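Local atomic coordinates of erythromycin dehydratase (Saccharopolyspora erythraea, PDB entry 3EL6), a protein that probably catalyses dehydration of beta-hydroxyacyl intermediates during erythromycin polyketide assembly, through a dehydratase domain with a double hotdog fold. Residues Val93-Leu107 with Ser148-Ala160. Sequence-based numbering, arbitrary orientation.
Sequences VGLPVLEELVLQRPL and SQHATGTLAQGVA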
# COMPACT_ATOMS: atom_id res chain seq x y z
N VAL A 93 1.81 -2.48 -12.60
CA VAL A 93 2.74 -3.39 -11.87
C VAL A 93 3.62 -4.24 -12.80
O VAL A 93 4.59 -4.89 -12.38
CB VAL A 93 2.05 -4.30 -10.80
CG1 VAL A 93 1.26 -3.44 -9.85
CG2 VAL A 93 1.14 -5.41 -11.41
N GLY A 94 3.28 -4.25 -14.08
CA GLY A 94 4.06 -5.05 -15.07
C GLY A 94 3.55 -6.48 -15.32
O GLY A 94 4.31 -7.32 -15.82
N LEU A 95 2.31 -6.76 -14.95
CA LEU A 95 1.65 -8.04 -15.23
C LEU A 95 0.29 -7.74 -15.88
O LEU A 95 -0.72 -7.57 -15.19
CB LEU A 95 1.45 -8.83 -13.93
CG LEU A 95 2.73 -9.42 -13.31
CD1 LEU A 95 2.27 -10.05 -11.96
CD2 LEU A 95 3.33 -10.48 -14.22
N PRO A 96 0.27 -7.64 -17.21
CA PRO A 96 -0.82 -6.92 -17.87
C PRO A 96 -2.03 -7.78 -18.21
O PRO A 96 -3.08 -7.24 -18.66
CB PRO A 96 -0.13 -6.35 -19.12
CG PRO A 96 0.83 -7.46 -19.50
CD PRO A 96 1.41 -7.87 -18.11
N VAL A 97 -1.92 -9.08 -17.95
CA VAL A 97 -3.03 -10.02 -18.22
C VAL A 97 -3.83 -10.27 -16.98
O VAL A 97 -3.29 -10.55 -15.89
CB VAL A 97 -2.50 -11.39 -18.79
CG1 VAL A 97 -3.61 -12.42 -18.88
CG2 VAL A 97 -1.93 -11.10 -20.20
N LEU A 98 -5.13 -10.20 -17.14
CA LEU A 98 -6.04 -10.55 -16.06
C LEU A 98 -6.32 -12.03 -16.22
O LEU A 98 -7.17 -12.44 -17.01
CB LEU A 98 -7.27 -9.66 -16.19
CG LEU A 98 -7.94 -8.92 -15.06
CD1 LEU A 98 -9.41 -8.49 -15.37
CD2 LEU A 98 -7.68 -9.39 -13.58
N GLU A 99 -5.54 -12.88 -15.52
CA GLU A 99 -5.74 -14.29 -15.64
C GLU A 99 -7.12 -14.72 -15.16
O GLU A 99 -7.76 -15.56 -15.76
CB GLU A 99 -4.67 -15.04 -14.84
CG GLU A 99 -4.91 -16.51 -14.88
CD GLU A 99 -3.69 -17.24 -14.42
OE1 GLU A 99 -2.73 -17.32 -15.22
OE2 GLU A 99 -3.72 -17.74 -13.27
N GLU A 100 -7.60 -14.13 -14.08
CA GLU A 100 -9.01 -14.28 -13.71
C GLU A 100 -9.45 -13.08 -12.91
O GLU A 100 -8.63 -12.45 -12.20
CB GLU A 100 -9.12 -15.53 -12.82
CG GLU A 100 -10.39 -15.68 -12.01
CD GLU A 100 -10.31 -16.85 -11.02
OE1 GLU A 100 -9.43 -16.80 -10.11
OE2 GLU A 100 -11.12 -17.82 -11.13
N LEU A 101 -10.72 -12.70 -13.06
CA LEU A 101 -11.35 -11.76 -12.10
C LEU A 101 -12.73 -12.25 -11.81
O LEU A 101 -13.54 -12.48 -12.76
CB LEU A 101 -11.35 -10.33 -12.67
CG LEU A 101 -11.77 -9.31 -11.59
CD1 LEU A 101 -10.61 -9.09 -10.61
CD2 LEU A 101 -12.18 -8.02 -12.28
N VAL A 102 -13.01 -12.47 -10.53
CA VAL A 102 -14.31 -12.97 -10.11
C VAL A 102 -15.01 -11.83 -9.39
O VAL A 102 -14.46 -11.23 -8.44
CB VAL A 102 -14.16 -14.17 -9.19
CG1 VAL A 102 -15.53 -14.66 -8.74
CG2 VAL A 102 -13.44 -15.26 -9.94
N LEU A 103 -16.18 -11.48 -9.88
CA LEU A 103 -16.92 -10.38 -9.35
C LEU A 103 -17.87 -10.86 -8.26
O LEU A 103 -18.67 -11.77 -8.46
CB LEU A 103 -17.67 -9.71 -10.50
CG LEU A 103 -16.70 -9.22 -11.62
CD1 LEU A 103 -17.39 -9.04 -12.95
CD2 LEU A 103 -16.02 -7.92 -11.24
N GLN A 104 -17.81 -10.24 -7.11
CA GLN A 104 -18.80 -10.53 -6.10
C GLN A 104 -19.94 -9.54 -6.30
O GLN A 104 -20.18 -9.03 -7.41
CB GLN A 104 -18.14 -10.45 -4.70
CG GLN A 104 -17.32 -11.74 -4.35
CD GLN A 104 -15.78 -11.73 -4.71
OE1 GLN A 104 -15.31 -12.54 -5.52
NE2 GLN A 104 -15.00 -10.85 -4.05
N ARG A 105 -20.66 -9.26 -5.25
CA ARG A 105 -21.63 -8.21 -5.24
C ARG A 105 -21.27 -7.01 -6.12
O ARG A 105 -20.18 -6.42 -5.99
CB ARG A 105 -21.74 -7.73 -3.81
CG ARG A 105 -20.45 -8.01 -3.06
CD ARG A 105 -20.77 -8.24 -1.62
NE ARG A 105 -21.32 -7.01 -1.07
CZ ARG A 105 -20.56 -5.95 -0.85
NH1 ARG A 105 -21.09 -4.84 -0.35
NH2 ARG A 105 -19.26 -6.04 -1.15
N PRO A 106 -22.19 -6.66 -7.01
CA PRO A 106 -22.03 -5.43 -7.77
C PRO A 106 -22.02 -4.26 -6.81
O PRO A 106 -22.52 -4.36 -5.70
CB PRO A 106 -23.27 -5.39 -8.68
CG PRO A 106 -24.19 -6.38 -8.07
CD PRO A 106 -23.31 -7.45 -7.51
N LEU A 107 -21.37 -3.19 -7.20
CA LEU A 107 -21.28 -2.02 -6.39
C LEU A 107 -22.59 -1.28 -6.67
O LEU A 107 -22.94 -1.04 -7.83
CB LEU A 107 -20.10 -1.21 -6.88
CG LEU A 107 -19.17 -0.43 -5.96
CD1 LEU A 107 -18.04 0.25 -6.72
CD2 LEU A 107 -19.95 0.54 -5.10
N SER A 148 -15.70 -2.87 1.62
CA SER A 148 -16.25 -4.18 1.38
C SER A 148 -15.56 -4.73 0.14
O SER A 148 -15.28 -3.97 -0.77
CB SER A 148 -17.75 -4.09 1.04
OG SER A 148 -18.31 -5.38 1.20
N GLN A 149 -15.36 -6.03 0.08
CA GLN A 149 -14.67 -6.63 -1.07
C GLN A 149 -15.64 -6.85 -2.23
O GLN A 149 -16.71 -7.41 -2.01
CB GLN A 149 -14.06 -7.97 -0.72
CG GLN A 149 -13.25 -8.51 -1.89
CD GLN A 149 -12.48 -9.71 -1.54
OE1 GLN A 149 -12.65 -10.77 -2.15
NE2 GLN A 149 -11.59 -9.57 -0.58
N HIS A 150 -15.30 -6.39 -3.44
CA HIS A 150 -16.21 -6.59 -4.58
C HIS A 150 -15.66 -7.53 -5.66
O HIS A 150 -16.44 -8.13 -6.41
CB HIS A 150 -16.62 -5.26 -5.22
CG HIS A 150 -17.62 -4.53 -4.39
ND1 HIS A 150 -18.98 -4.73 -4.53
CD2 HIS A 150 -17.47 -3.65 -3.38
CE1 HIS A 150 -19.62 -4.00 -3.62
NE2 HIS A 150 -18.72 -3.34 -2.91
N ALA A 151 -14.33 -7.67 -5.72
CA ALA A 151 -13.74 -8.58 -6.72
C ALA A 151 -12.39 -9.08 -6.24
O ALA A 151 -11.74 -8.41 -5.46
CB ALA A 151 -13.57 -7.87 -8.04
N THR A 152 -11.95 -10.19 -6.82
CA THR A 152 -10.61 -10.68 -6.58
C THR A 152 -10.17 -11.48 -7.79
O THR A 152 -11.00 -12.09 -8.49
CB THR A 152 -10.55 -11.58 -5.32
OG1 THR A 152 -9.17 -11.88 -5.03
CG2 THR A 152 -11.29 -12.89 -5.56
N GLY A 153 -8.88 -11.47 -8.07
CA GLY A 153 -8.40 -12.21 -9.24
C GLY A 153 -6.89 -12.34 -9.22
O GLY A 153 -6.25 -12.21 -8.15
N THR A 154 -6.33 -12.55 -10.41
CA THR A 154 -4.92 -12.87 -10.57
C THR A 154 -4.40 -12.16 -11.80
O THR A 154 -5.07 -12.17 -12.85
CB THR A 154 -4.78 -14.43 -10.74
OG1 THR A 154 -5.28 -15.07 -9.55
CG2 THR A 154 -3.30 -14.84 -11.00
N LEU A 155 -3.23 -11.51 -11.68
CA LEU A 155 -2.58 -10.81 -12.77
C LEU A 155 -1.46 -11.71 -13.23
O LEU A 155 -0.75 -12.35 -12.39
CB LEU A 155 -1.94 -9.49 -12.27
CG LEU A 155 -3.03 -8.48 -11.75
CD1 LEU A 155 -2.23 -7.31 -11.18
CD2 LEU A 155 -3.90 -8.06 -12.98
N ALA A 156 -1.22 -11.73 -14.53
CA ALA A 156 -0.13 -12.60 -15.06
C ALA A 156 0.56 -11.92 -16.22
O ALA A 156 0.21 -10.81 -16.64
CB ALA A 156 -0.72 -13.90 -15.55
N GLN A 157 1.47 -12.67 -16.83
CA GLN A 157 2.34 -12.12 -17.86
C GLN A 157 1.65 -11.98 -19.25
O GLN A 157 0.77 -12.75 -19.59
CB GLN A 157 3.56 -13.07 -18.04
CG GLN A 157 4.36 -13.24 -16.69
CD GLN A 157 3.91 -14.32 -15.75
OE1 GLN A 157 2.86 -14.95 -15.90
NE2 GLN A 157 4.76 -14.57 -14.72
N GLY A 158 2.12 -10.99 -20.00
CA GLY A 158 1.60 -10.63 -21.31
C GLY A 158 1.85 -11.76 -22.30
O GLY A 158 2.83 -12.57 -22.15
N VAL A 159 0.95 -11.86 -23.26
CA VAL A 159 1.08 -12.86 -24.31
C VAL A 159 0.98 -12.18 -25.67
O VAL A 159 0.44 -11.07 -25.78
CB VAL A 159 0.04 -13.96 -24.20
CG1 VAL A 159 0.14 -14.73 -22.86
CG2 VAL A 159 -1.37 -13.40 -24.36
N ALA A 160 1.52 -12.83 -26.70
CA ALA A 160 1.59 -12.19 -28.00
C ALA A 160 0.20 -12.07 -28.66
O ALA A 160 -0.65 -12.91 -28.46
CB ALA A 160 2.51 -13.00 -28.93
O HOH W 1 -18.52 -6.73 -7.70
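His150 lies between two residues of the facing segment. Leu107 CG sits squarely over one ring face, a CH-pi contact 4.3 Å from the ring centroid, while Arg105 NH2 lies over the rim of the opposite face, 3.2 Å from His150 CE1, with the guanidinium plane turned 31° from the ring. With His150 CG anti to its own carbonyl carbon (chi1 -75°), the ring directs His150 ND1 at Arg105 O; this nearly straight bond lies close to the ring plane but reaches the oxygen from above its carbonyl plane, and its 2.5 Å length is doubtfully short. Arg105 NH2 also makes a weak bond to Gln149 O. Farther along, strands 97-103 and 148-156 pair antiparallel, with Val102 N meeting Thr152 O at 2.9 Å. Leu101 CD1 and Leu103 CD2 both pack on Ala151 CB, on the face where helix 79-93 touches Leu98 and Leu101. A classic beta bulge sets Glu99 and Glu100 against Thr154. The extended Glu99 side chain runs alongside Thr154, bringing Glu99 OE2 3.7 Å from Thr154 CG2; its long ion pair with Arg128 is weak. Beyond the bulge, Leu155 CD1 meets Val93 CG2 crosswise, and Leu155 CB packs on Leu95 CB at 3.8 Å. Strand 97-103 also bonds to strand 251-259, so this pairing adjoins the junction of the two hotdog halves. The ND1 bond and contacts on both faces probably limit imidazole rotation, consistent with His150 tying the start of strand 148-156 to the chain following strand 97-103.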